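Local coordinates for protein agarase (Pseudoalteromonas fuliginea, PDB 6XJ9) that probably hydrolyses agarose as a family GH50 glycoside hydrolase from a marine bacterium, at residues S520-V525 with P626-K631. Numbering follows the deposited sequence.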
ATOM      1  N   SER A 520      -6.504  35.647  23.863  1.00 26.33           N
ATOM      2  CA  SER A 520      -6.894  34.880  22.687  1.00 27.86           C
ATOM      3  C   SER A 520      -8.334  34.383  22.820  1.00 26.12           C
ATOM      4  O   SER A 520      -9.073  34.302  21.842  1.00 26.59           O
ATOM      5  CB  SER A 520      -5.965  33.711  22.504  1.00 27.27           C
ATOM      6  OG  SER A 520      -4.780  34.124  21.856  1.00 32.10           O
ATOM      7  N   HIS A 521      -8.697  33.996  24.041  1.00 24.17           N
ATOM      8  CA  HIS A 521      -9.972  33.369  24.318  1.00 24.31           C
ATOM      9  C   HIS A 521     -11.082  34.413  24.254  1.00 23.52           C
ATOM     10  O   HIS A 521     -12.092  34.217  23.574  1.00 22.17           O
ATOM     11  CB  HIS A 521      -9.901  32.667  25.679  1.00 23.69           C
ATOM     12  CG  HIS A 521     -11.079  31.807  25.994  1.00 22.16           C
ATOM     13  ND1 HIS A 521     -10.995  30.758  26.886  1.00 23.00           N
ATOM     14  CD2 HIS A 521     -12.360  31.849  25.573  1.00 21.78           C
ATOM     15  CE1 HIS A 521     -12.169  30.172  26.982  1.00 22.70           C
ATOM     16  NE2 HIS A 521     -13.025  30.829  26.189  1.00 21.72           N
ATOM     17  N   TYR A 522     -10.872  35.529  24.957  1.00 23.29           N
ATOM     18  CA  TYR A 522     -11.945  36.492  25.150  1.00 22.87           C
ATOM     19  C   TYR A 522     -11.665  37.767  24.362  1.00 21.93           C
ATOM     20  O   TYR A 522     -12.156  38.829  24.732  1.00 22.36           O
ATOM     21  CB  TYR A 522     -12.164  36.755  26.646  1.00 22.99           C
ATOM     22  CG  TYR A 522     -12.576  35.524  27.413  1.00 21.91           C
ATOM     23  CD1 TYR A 522     -13.822  34.942  27.217  1.00 23.19           C
ATOM     24  CD2 TYR A 522     -11.717  34.927  28.312  1.00 21.29           C
ATOM     25  CE1 TYR A 522     -14.210  33.803  27.902  1.00 22.19           C
ATOM     26  CE2 TYR A 522     -12.088  33.790  29.012  1.00 22.19           C
ATOM     27  CZ  TYR A 522     -13.333  33.227  28.803  1.00 22.69           C
ATOM     28  OH  TYR A 522     -13.684  32.103  29.484  1.00 24.22           O
ATOM     29  N   GLY A 523     -10.912  37.640  23.263  1.00 20.97           N
ATOM     30  CA  GLY A 523     -10.548  38.791  22.446  1.00 21.59           C
ATOM     31  C   GLY A 523     -11.746  39.631  21.998  1.00 22.57           C
ATOM     32  O   GLY A 523     -11.703  40.858  22.058  1.00 23.49           O
ATOM     33  N   ILE A 524     -12.814  38.960  21.545  1.00 22.99           N
ATOM     34  CA  ILE A 524     -14.006  39.629  21.046  1.00 23.84           C
ATOM     35  C   ILE A 524     -14.610  40.466  22.173  1.00 24.03           C
ATOM     36  O   ILE A 524     -15.092  41.570  21.937  1.00 26.45           O
ATOM     37  CB  ILE A 524     -15.025  38.606  20.510  1.00 24.77           C
ATOM     38  CG1 ILE A 524     -14.518  37.854  19.276  1.00 25.24           C
ATOM     39  CG2 ILE A 524     -16.380  39.274  20.256  1.00 26.81           C
ATOM     40  CD1 ILE A 524     -14.439  38.711  18.029  1.00 29.48           C
ATOM     41  N   VAL A 525     -14.606  39.902  23.383  1.00 23.11           N
ATOM     42  CA  VAL A 525     -15.184  40.536  24.559  1.00 23.26           C
ATOM     43  C   VAL A 525     -14.309  41.730  24.933  1.00 23.26           C
ATOM     44  O   VAL A 525     -14.796  42.852  24.994  1.00 23.94           O
ATOM     45  CB  VAL A 525     -15.315  39.541  25.727  1.00 21.93           C
ATOM     46  CG1 VAL A 525     -15.564  40.241  27.057  1.00 22.43           C
ATOM     47  CG2 VAL A 525     -16.401  38.500  25.468  1.00 22.12           C
ATOM     48  N   PRO A 626     -13.787  27.882  21.573  1.00 19.94           N
ATOM     49  CA  PRO A 626     -14.087  28.221  22.967  1.00 19.93           C
ATOM     50  C   PRO A 626     -15.318  27.437  23.416  1.00 20.47           C
ATOM     51  O   PRO A 626     -16.300  27.339  22.671  1.00 19.46           O
ATOM     52  CB  PRO A 626     -14.430  29.715  22.922  1.00 19.71           C
ATOM     53  CG  PRO A 626     -13.731  30.227  21.669  1.00 22.17           C
ATOM     54  CD  PRO A 626     -13.757  29.062  20.691  1.00 20.06           C
ATOM     55  N   ILE A 627     -15.256  26.876  24.632  1.00 19.25           N
ATOM     56  CA  ILE A 627     -16.372  26.120  25.198  1.00 19.25           C
ATOM     57  C   ILE A 627     -17.654  26.959  25.202  1.00 18.61           C
ATOM     58  O   ILE A 627     -18.733  26.415  25.007  1.00 17.96           O
ATOM     59  CB  ILE A 627     -16.050  25.522  26.590  1.00 18.96           C
ATOM     60  CG1 ILE A 627     -17.061  24.443  27.009  1.00 19.64           C
ATOM     61  CG2 ILE A 627     -15.948  26.611  27.654  1.00 19.20           C
ATOM     62  CD1 ILE A 627     -16.995  23.160  26.183  1.00 19.08           C
ATOM     63  N   GLU A 628     -17.547  28.281  25.394  1.00 20.54           N
ATOM     64  CA  GLU A 628     -18.727  29.132  25.479  1.00 21.41           C
ATOM     65  C   GLU A 628     -19.472  29.142  24.145  1.00 21.61           C
ATOM     66  O   GLU A 628     -20.702  29.233  24.093  1.00 21.78           O
ATOM     67  CB  GLU A 628     -18.337  30.563  25.849  1.00 23.24           C
ATOM     68  CG  GLU A 628     -17.861  30.711  27.284  1.00 22.35           C
ATOM     69  CD  GLU A 628     -16.365  30.598  27.517  1.00 24.17           C
ATOM     70  OE1 GLU A 628     -15.651  30.094  26.623  1.00 23.08           O
ATOM     71  OE2 GLU A 628     -15.908  31.030  28.607  1.00 24.76           O
ATOM     72  N   VAL A 629     -18.695  29.068  23.065  1.00 20.52           N
ATOM     73  CA  VAL A 629     -19.223  29.163  21.716  1.00 19.26           C
ATOM     74  C   VAL A 629     -19.845  27.815  21.363  1.00 19.64           C
ATOM     75  O   VAL A 629     -20.927  27.769  20.777  1.00 18.02           O
ATOM     76  CB  VAL A 629     -18.120  29.603  20.730  1.00 19.79           C
ATOM     77  CG1 VAL A 629     -18.609  29.615  19.285  1.00 19.96           C
ATOM     78  CG2 VAL A 629     -17.551  30.966  21.114  1.00 18.38           C
ATOM     79  N   VAL A 630     -19.177  26.721  21.760  1.00 18.49           N
ATOM     80  CA  VAL A 630     -19.702  25.390  21.489  1.00 19.42           C
ATOM     81  C   VAL A 630     -21.029  25.213  22.234  1.00 19.68           C
ATOM     82  O   VAL A 630     -22.003  24.691  21.687  1.00 19.87           O
ATOM     83  CB  VAL A 630     -18.720  24.264  21.870  1.00 17.88           C
ATOM     84  CG1 VAL A 630     -19.359  22.899  21.633  1.00 18.79           C
ATOM     85  CG2 VAL A 630     -17.408  24.353  21.127  1.00 18.19           C
ATOM     86  N   LYS A 631     -21.034  25.645  23.498  1.00 19.82           N
ATOM     87  CA  LYS A 631     -22.204  25.580  24.359  1.00 20.49           C
ATOM     88  C   LYS A 631     -23.351  26.370  23.735  1.00 18.79           C
ATOM     89  O   LYS A 631     -24.469  25.879  23.674  1.00 18.27           O
ATOM     90  CB  LYS A 631     -21.865  26.017  25.792  1.00 20.57           C
ATOM     91  CG  LYS A 631     -23.032  25.982  26.772  1.00 23.49           C
ATOM     92  CD  LYS A 631     -22.698  26.575  28.140  1.00 25.99           C
ATOM     93  CE  LYS A 631     -23.945  26.847  28.953  1.00 28.35           C
ATOM     94  NZ  LYS A 631     -23.613  27.327  30.316  1.00 32.46           N
TER
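His521 and Pro626 mark the nearest backbone approach, their CA atoms 6.7 Å apart, where the turn between helices 518-521 and 523-529 faces the N-terminal end of helix 627-634. The motif is a His-carboxylate hydrogen bond, widened by a tyrosine hydroxyl: Glu628 spreads its two oxygens between neighbouring aromatic residues. His521 NE2 donates to Glu628 OE1 at 2.8 Å with an N-H...O angle of 155°, OE1 lying nearly in the imidazole plane. Tyr522 OH donates to Glu628 OE2 at 2.6 Å; both donors come from the syn side, somewhat out of the carboxylate plane. Both rings stand almost perpendicular to the carboxylate (78° for His521) and overlap face to face, Tyr522 CZ lying 3.5 Å above the imidazole plane. Glu628 CG sits anti to its carbonyl carbon, and a bend at chi2 (93°) turns the carboxylate toward this pair. Ser588 OG also hydrogen-bonds the buried OE2, linking helix 627-634 to helix 584-609 as well as to the turn at Tyr522. A glutamine here would probably keep only one of the two acceptors, costing His521 NE2 or Tyr522 OH, whichever faced the amide nitrogen, its present bond. Beside the imidazole, Pro626 CB packs obliquely against His521 NE2 at 3.7 Å.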